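Local coordinates for protein YPM (Yersinia pseudotuberculosis, PDB 1PM4) that acts as a superantigenic toxin with a jelly-roll fold, probably stimulating T cells polyclonally, at residues A7-T12 against D110-T115; N58-I63 against G81-W86. All blocks are in the same frame, centred on the assembly; numbering follows the deposited sequence. Where two conformers were deposited one is given.

Interaction 1: A7-T12 against D110-T115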
ATOM      1  N   ALA A   7      11.733  18.253   8.678  1.00 13.15           N
ATOM      2  CA  ALA A   7      12.843  18.268   9.637  1.00 13.56           C
ATOM      3  C   ALA A   7      13.827  17.207   9.273  1.00 12.69           C
ATOM      4  O   ALA A   7      13.460  16.272   8.559  1.00 12.24           O
ATOM      5  CB  ALA A   7      12.347  17.948  11.015  1.00 13.60           C
ATOM      6  N   THR A   8      15.007  17.236   9.879  1.00 11.00           N
ATOM      7  CA  THR A   8      15.951  16.130   9.707  1.00 10.54           C
ATOM      8  C   THR A   8      16.358  15.572  11.048  1.00 11.57           C
ATOM      9  O   THR A   8      16.863  16.303  11.909  1.00 12.81           O
ATOM     10  CB  THR A   8      17.222  16.605   8.946  1.00 11.63           C
ATOM     11  OG1 THR A   8      16.852  17.048   7.623  1.00 12.10           O
ATOM     12  CG2 THR A   8      18.227  15.440   8.780  1.00 12.84           C
ATOM     13  N   TYR A   9      16.097  14.286  11.251  1.00  9.28           N
ATOM     14  CA  TYR A   9      16.541  13.540  12.406  1.00 10.12           C
ATOM     15  C   TYR A   9      17.843  12.867  12.056  1.00 11.35           C
ATOM     16  O   TYR A   9      17.925  12.206  11.007  1.00 13.33           O
ATOM     17  CB  TYR A   9      15.521  12.483  12.774  1.00  9.83           C
ATOM     18  CG  TYR A   9      14.152  13.068  13.191  1.00 11.07           C
ATOM     19  CD1 TYR A   9      13.878  13.358  14.500  1.00 12.62           C
ATOM     20  CD2 TYR A   9      13.186  13.321  12.254  1.00  8.90           C
ATOM     21  CE1 TYR A   9      12.661  13.881  14.844  1.00  8.02           C
ATOM     22  CE2 TYR A   9      11.965  13.835  12.565  1.00  9.08           C
ATOM     23  CZ  TYR A   9      11.713  14.152  13.871  1.00  8.95           C
ATOM     24  OH  TYR A   9      10.495  14.690  14.278  1.00 14.44           O
ATOM     25  N   THR A  10      18.818  12.972  12.949  1.00 10.69           N
ATOM     26  CA  THR A  10      20.117  12.365  12.690  1.00 10.56           C
ATOM     27  C   THR A  10      20.447  11.466  13.870  1.00 10.44           C
ATOM     28  O   THR A  10      20.057  11.741  15.048  1.00 12.02           O
ATOM     29  CB  THR A  10      21.175  13.487  12.414  0.50 11.03           C
ATOM     30  OG1 THR A  10      20.867  14.241  11.197  0.50 10.19           O
ATOM     31  CG2 THR A  10      22.541  12.909  12.145  0.50  8.01           C
ATOM     32  N   GLY A  11      21.131  10.366  13.617  1.00  8.39           N
ATOM     33  CA  GLY A  11      21.591   9.511  14.681  1.00  9.05           C
ATOM     34  C   GLY A  11      22.482   8.408  14.154  1.00 10.56           C
ATOM     35  O   GLY A  11      23.028   8.500  13.046  1.00  9.35           O
ATOM     36  N   THR A  12      22.640   7.384  14.989  1.00 10.22           N
ATOM     37  CA  THR A  12      23.411   6.219  14.652  1.00  9.12           C
ATOM     38  C   THR A  12      22.577   5.007  14.988  1.00  9.84           C
ATOM     39  O   THR A  12      21.900   5.021  16.025  1.00 10.58           O
ATOM     40  CB  THR A  12      24.678   6.204  15.547  1.00 10.78           C
ATOM     41  OG1 THR A  12      25.467   7.401  15.291  1.00 12.55           O
ATOM     42  CG2 THR A  12      25.559   5.066  15.190  1.00 13.30           C
ATOM     43  N   ASP A 110      13.015  16.056  20.772  1.00 21.28           N
ATOM     44  CA  ASP A 110      13.738  14.872  21.219  1.00 22.60           C
ATOM     45  C   ASP A 110      12.819  13.674  21.430  1.00 21.29           C
ATOM     46  O   ASP A 110      13.156  12.555  21.025  1.00 20.75           O
ATOM     47  CB  ASP A 110      14.475  15.163  22.524  1.00 24.27           C
ATOM     48  CG  ASP A 110      15.742  15.994  22.309  1.00 28.87           C
ATOM     49  OD1 ASP A 110      15.926  16.546  21.193  1.00 29.95           O
ATOM     50  OD2 ASP A 110      16.611  16.115  23.214  1.00 34.68           O
ATOM     51  N   SER A 111      11.642  13.946  21.976  1.00 18.94           N
ATOM     52  CA  SER A 111      10.701  12.891  22.319  1.00 18.38           C
ATOM     53  C   SER A 111      10.094  12.221  21.059  1.00 16.07           C
ATOM     54  O   SER A 111       9.394  11.244  21.174  1.00 15.35           O
ATOM     55  CB  SER A 111       9.622  13.444  23.279  1.00 17.82           C
ATOM     56  OG  SER A 111       8.793  14.350  22.627  1.00 18.87           O
ATOM     57  N   ASP A 112      10.392  12.737  19.861  1.00 13.97           N
ATOM     58  CA  ASP A 112       9.890  12.109  18.650  1.00 12.43           C
ATOM     59  C   ASP A 112      10.571  10.750  18.458  1.00 10.81           C
ATOM     60  O   ASP A 112      10.011   9.914  17.807  1.00 10.40           O
ATOM     61  CB  ASP A 112      10.110  12.969  17.388  1.00 12.00           C
ATOM     62  CG  ASP A 112       9.416  14.334  17.432  1.00 16.45           C
ATOM     63  OD1 ASP A 112       8.450  14.565  18.250  1.00 15.22           O
ATOM     64  OD2 ASP A 112       9.751  15.250  16.642  1.00 16.01           O
ATOM     65  N   VAL A 113      11.804  10.614  18.940  1.00 11.59           N
ATOM     66  CA  VAL A 113      12.552   9.340  18.860  1.00 11.80           C
ATOM     67  C   VAL A 113      12.028   8.437  19.946  1.00 11.98           C
ATOM     68  O   VAL A 113      12.220   8.683  21.147  1.00 12.37           O
ATOM     69  CB  VAL A 113      14.076   9.521  18.956  1.00 11.53           C
ATOM     70  CG1 VAL A 113      14.744   8.180  18.719  1.00 14.79           C
ATOM     71  CG2 VAL A 113      14.527  10.484  17.862  1.00 13.84           C
ATOM     72  N   LEU A 114      11.273   7.440  19.529  1.00 11.31           N
ATOM     73  CA  LEU A 114      10.640   6.511  20.444  1.00  9.88           C
ATOM     74  C   LEU A 114      11.654   5.597  21.082  1.00 11.79           C
ATOM     75  O   LEU A 114      12.702   5.224  20.492  1.00 11.98           O
ATOM     76  CB  LEU A 114       9.597   5.640  19.726  1.00 10.56           C
ATOM     77  CG  LEU A 114       8.433   6.447  19.163  1.00  9.21           C
ATOM     78  CD1 LEU A 114       7.541   5.463  18.453  1.00 13.56           C
ATOM     79  CD2 LEU A 114       7.644   7.292  20.259  1.00 12.38           C
ATOM     80  N   THR A 115      11.368   5.214  22.313  1.00 11.93           N
ATOM     81  CA  THR A 115      12.209   4.223  22.938  1.00 12.83           C
ATOM     82  C   THR A 115      11.955   2.850  22.400  1.00 12.85           C
ATOM     83  O   THR A 115      12.812   1.971  22.516  1.00 15.41           O
ATOM     84  CB  THR A 115      12.044   4.166  24.483  1.00 13.16           C
ATOM     85  OG1 THR A 115      10.693   3.827  24.808  1.00 13.91           O
ATOM     86  CG2 THR A 115      12.330   5.435  25.116  1.00 15.09           C
TER
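In the jelly-roll sandwich of this superantigen, Tyr9 on edge strand 6-13 reaches Asp112 in the C-terminal tail and so ties the first strand to the end of the chain. The tail runs beside strand 18-23, an edge of the other sheet, with backbone bonds from Asp112 to Ile22 and from Leu114 to Cys20. The tyrosine therefore spans the margin between the two sheets, and Ile21 touches both partners.

With CG of Tyr9 beside the backbone N and anti to the carbonyl carbon (chi1 -63°), the ring extends from the strand to the tail. The phenol hydroxyl donates a short hydrogen bond, Tyr9 OH to Asp112 OD2, of 2.5 Å. It meets the anti side of that oxygen, 31° out of the carboxylate plane, while the oxygen itself lies near the plane of the ring, at its edge. Ring and carboxylate are turned 63° apart. The carboxylate has further partners: OD2 also accepts from the backbone N of Glu109, and OD1 forms a salt bridge with Lys25, which probably favours the charged form. Farther back along the ring, one valine methyl makes a looser apolar contact obliquely, Val113 CG2 standing 4.5 Å from Tyr9 CD1.

Interaction 2: N58-I63 against G81-W86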
ATOM      1  N   ASN A  58      -7.012   0.457  16.678  1.00 35.28           N
ATOM      2  CA  ASN A  58      -6.890  -0.992  16.573  1.00 34.31           C
ATOM      3  C   ASN A  58      -5.428  -1.444  16.753  1.00 32.06           C
ATOM      4  O   ASN A  58      -5.138  -2.614  17.113  1.00 32.02           O
ATOM      5  CB  ASN A  58      -7.512  -1.461  15.241  1.00 34.75           C
ATOM      6  CG  ASN A  58      -9.005  -1.155  15.145  1.00 36.74           C
ATOM      7  OD1 ASN A  58      -9.667  -0.926  16.163  1.00 38.10           O
ATOM      8  ND2 ASN A  58      -9.547  -1.154  13.908  1.00 35.05           N
ATOM      9  N   GLY A  59      -4.511  -0.487  16.571  1.00 28.78           N
ATOM     10  CA  GLY A  59      -3.108  -0.759  16.576  1.00 26.63           C
ATOM     11  C   GLY A  59      -2.433  -0.085  15.391  1.00 23.73           C
ATOM     12  O   GLY A  59      -2.969   0.789  14.757  1.00 23.53           O
ATOM     13  N   TRP A  60      -1.224  -0.517  15.102  1.00 21.23           N
ATOM     14  CA  TRP A  60      -0.407   0.112  14.086  1.00 18.09           C
ATOM     15  C   TRP A  60      -0.297  -0.813  12.891  1.00 17.48           C
ATOM     16  O   TRP A  60      -0.157  -2.037  13.069  1.00 19.29           O
ATOM     17  CB  TRP A  60       0.968   0.338  14.697  1.00 18.02           C
ATOM     18  CG  TRP A  60       0.986   1.386  15.691  1.00 18.91           C
ATOM     19  CD1 TRP A  60       0.866   1.258  17.033  1.00 21.58           C
ATOM     20  CD2 TRP A  60       1.190   2.773  15.429  1.00 17.86           C
ATOM     21  NE1 TRP A  60       0.968   2.488  17.628  1.00 22.81           N
ATOM     22  CE2 TRP A  60       1.164   3.437  16.653  1.00 19.59           C
ATOM     23  CE3 TRP A  60       1.406   3.509  14.270  1.00 16.81           C
ATOM     24  CZ2 TRP A  60       1.299   4.827  16.763  1.00 19.84           C
ATOM     25  CZ3 TRP A  60       1.533   4.895  14.377  1.00 18.45           C
ATOM     26  CH2 TRP A  60       1.502   5.527  15.627  1.00 19.87           C
ATOM     27  N   GLY A  61      -0.334  -0.246  11.697  1.00 14.61           N
ATOM     28  CA  GLY A  61      -0.243  -0.978  10.455  1.00 14.77           C
ATOM     29  C   GLY A  61       0.616  -0.297   9.408  1.00 11.95           C
ATOM     30  O   GLY A  61       0.481   0.925   9.132  1.00 13.90           O
ATOM     31  N   GLU A  62       1.414  -1.081   8.706  1.00 11.81           N
ATOM     32  CA  GLU A  62       2.220  -0.520   7.621  1.00 11.13           C
ATOM     33  C   GLU A  62       1.352   0.068   6.489  1.00 12.17           C
ATOM     34  O   GLU A  62       0.393  -0.524   6.071  1.00 10.85           O
ATOM     35  CB  GLU A  62       3.145  -1.599   7.099  1.00 10.67           C
ATOM     36  CG  GLU A  62       3.820  -1.255   5.794  1.00 11.15           C
ATOM     37  CD  GLU A  62       4.890  -2.277   5.449  1.00  9.99           C
ATOM     38  OE1 GLU A  62       5.198  -3.166   6.275  1.00  9.47           O
ATOM     39  OE2 GLU A  62       5.445  -2.154   4.354  1.00 12.10           O
ATOM     40  N   ILE A  63       1.674   1.255   6.036  1.00 13.78           N
ATOM     41  CA  ILE A  63       1.158   1.813   4.793  1.00 14.06           C
ATOM     42  C   ILE A  63       1.993   1.445   3.618  1.00 14.32           C
ATOM     43  O   ILE A  63       1.472   0.962   2.594  1.00 13.60           O
ATOM     44  CB  ILE A  63       1.125   3.398   4.868  1.00 15.17           C
ATOM     45  CG1 ILE A  63       0.243   3.826   6.015  1.00 17.57           C
ATOM     46  CG2 ILE A  63       0.674   3.971   3.509  1.00 17.88           C
ATOM     47  CD1 ILE A  63       0.052   5.301   6.170  1.00 20.27           C
ATOM     48  N   GLY A  81      -7.482  13.514  13.307  1.00 31.88           N
ATOM     49  CA  GLY A  81      -6.033  13.491  13.235  1.00 31.65           C
ATOM     50  C   GLY A  81      -5.537  12.125  13.609  1.00 31.06           C
ATOM     51  O   GLY A  81      -6.183  11.403  14.363  1.00 33.07           O
ATOM     52  N   LEU A  82      -4.378  11.757  13.085  1.00 29.54           N
ATOM     53  CA  LEU A  82      -3.775  10.503  13.439  1.00 28.58           C
ATOM     54  C   LEU A  82      -2.281  10.627  13.373  1.00 26.24           C
ATOM     55  O   LEU A  82      -1.725  11.427  12.611  1.00 27.08           O
ATOM     56  CB  LEU A  82      -4.242   9.395  12.506  1.00 28.85           C
ATOM     57  CG  LEU A  82      -5.639   8.814  12.784  1.00 31.09           C
ATOM     58  CD1 LEU A  82      -5.846   7.672  11.806  1.00 32.99           C
ATOM     59  CD2 LEU A  82      -5.770   8.323  14.220  1.00 30.46           C
ATOM     60  N   SER A  83      -1.636   9.819  14.186  1.00 24.81           N
ATOM     61  CA  SER A  83      -0.201   9.877  14.269  1.00 21.63           C
ATOM     62  C   SER A  83       0.360   8.841  13.346  1.00 18.35           C
ATOM     63  O   SER A  83      -0.308   7.905  12.865  1.00 17.62           O
ATOM     64  CB  SER A  83       0.306   9.749  15.717  1.00 23.12           C
ATOM     65  OG  SER A  83      -0.101   8.540  16.266  1.00 23.99           O
ATOM     66  N   TRP A  84       1.636   9.012  13.070  1.00 15.23           N
ATOM     67  CA  TRP A  84       2.309   8.091  12.173  1.00 14.40           C
ATOM     68  C   TRP A  84       3.630   7.781  12.815  1.00 12.51           C
ATOM     69  O   TRP A  84       4.116   8.561  13.640  1.00  9.53           O
ATOM     70  CB  TRP A  84       2.492   8.740  10.798  1.00 15.12           C
ATOM     71  CG  TRP A  84       3.202   9.993  10.743  1.00 14.44           C
ATOM     72  CD1 TRP A  84       4.530  10.161  10.685  1.00 16.25           C
ATOM     73  CD2 TRP A  84       2.619  11.326  10.659  1.00 14.47           C
ATOM     74  NE1 TRP A  84       4.840  11.488  10.586  1.00 16.96           N
ATOM     75  CE2 TRP A  84       3.689  12.239  10.571  1.00 16.33           C
ATOM     76  CE3 TRP A  84       1.304  11.816  10.633  1.00 18.72           C
ATOM     77  CZ2 TRP A  84       3.507  13.654  10.495  1.00 17.00           C
ATOM     78  CZ3 TRP A  84       1.094  13.218  10.547  1.00 18.21           C
ATOM     79  CH2 TRP A  84       2.199  14.117  10.474  1.00 18.20           C
ATOM     80  N   ILE A  85       4.213   6.669  12.410  1.00 11.43           N
ATOM     81  CA  ILE A  85       5.585   6.296  12.757  1.00 11.48           C
ATOM     82  C   ILE A  85       6.386   5.947  11.533  1.00  9.72           C
ATOM     83  O   ILE A  85       5.948   5.195  10.613  1.00 10.40           O
ATOM     84  CB  ILE A  85       5.568   5.120  13.706  1.00 12.50           C
ATOM     85  CG1 ILE A  85       5.120   5.598  15.071  1.00 14.88           C
ATOM     86  CG2 ILE A  85       6.983   4.393  13.845  1.00 13.28           C
ATOM     87  CD1 ILE A  85       4.823   4.398  15.940  1.00 19.37           C
ATOM     88  N   TRP A  86       7.584   6.502  11.503  1.00  9.05           N
ATOM     89  CA  TRP A  86       8.627   6.100  10.604  1.00  8.77           C
ATOM     90  C   TRP A  86       9.506   5.052  11.320  1.00  9.36           C
ATOM     91  O   TRP A  86      10.126   5.366  12.322  1.00 12.19           O
ATOM     92  CB  TRP A  86       9.513   7.299  10.286  1.00  9.32           C
ATOM     93  CG  TRP A  86       8.742   8.442   9.714  1.00  9.24           C
ATOM     94  CD1 TRP A  86       8.601   9.665  10.313  1.00 11.18           C
ATOM     95  CD2 TRP A  86       8.172   8.564   8.400  1.00  9.89           C
ATOM     96  NE1 TRP A  86       7.838  10.477   9.526  1.00 12.82           N
ATOM     97  CE2 TRP A  86       7.583   9.876   8.331  1.00  9.16           C
ATOM     98  CE3 TRP A  86       7.997   7.717   7.330  1.00 11.16           C
ATOM     99  CZ2 TRP A  86       6.902  10.323   7.254  1.00 10.91           C
ATOM    100  CZ3 TRP A  86       7.255   8.176   6.218  1.00 14.20           C
ATOM    101  CH2 TRP A  86       6.744   9.495   6.186  1.00 13.22           C
TER
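Trp60 lies against Ile85 and the peptide before it on one sheet of the jelly roll, reaching from strand 59-67, outermost within the chain, across strand 47-54 to strand 84-90. It illustrates how a large aromatic can link strands that are not neighbours.

The main interaction is a CH-pi contact. Ile85 CD1 sits over one face of the indole, 3.5 Å from the centroid of the six-membered ring of Trp60 and only 10° off the ring normal. With CG anti to the carbonyl carbon (chi1 -72°), the benzo ring of Trp60 is laid beside Ile85. The isoleucine comes at it endwise, its extended chain (chi2 168°) carrying the methyl to the ring. Behind the methyl, Ile85 CG1 is 3.7 Å from Trp60 CZ3.

Van der Waals contacts complete the fit. Trp84 presents its backbone: its CA lies in plane at the indole edge, and its carbonyl carbon C is 3.9 Å from Trp60 CZ3. Ser83 OG approaches Trp60 CH2 obliquely at 3.5 Å. The CB of Trp84 points away from 58-63, and its side chain touches Leu34 of the other sheet, while Trp84 CD1 lies 3.4 Å above the ring plane of Trp86.

Backbone hydrogen bonds run through the intervening strand, Gly61 pairing with Arg53 and Ile85 with Leu52. On the far side of strand 59-67, Gly59 to Gly61 form an antiparallel ladder with a strand of a second subunit, which continues the sheet across the interface. Pro118 of the C-terminal tail touches both Trp60 and Ile85.

Trp60 and Ile85 thus meet through dispersion and shape, while backbone bonds to strand 47-54 set the spacing of their strands.

In the fold
The two contacts lie about 17 Å apart, centre to centre, and the C-terminal tail connects them. Along the chain, both segments of interaction 2 fall between the two of interaction 1. The tail that receives strand 6-13 in interaction 1 goes on to pack over the sheet of interaction 2: Leu114 CD1 lies 3.9 Å from Ile85 CD1, the methyl used in the aromatic contact, and Pro118 follows. Between these tail residues the disulfide of Cys117 with Cys20 fastens the tail to strand 18-23, which is paired with strand 84-90. The same tail thus meets the first strand through one tyrosine-aspartate bond and a light apolar touch, and the other sheet through backbone bonds, a disulfide and apolar packing.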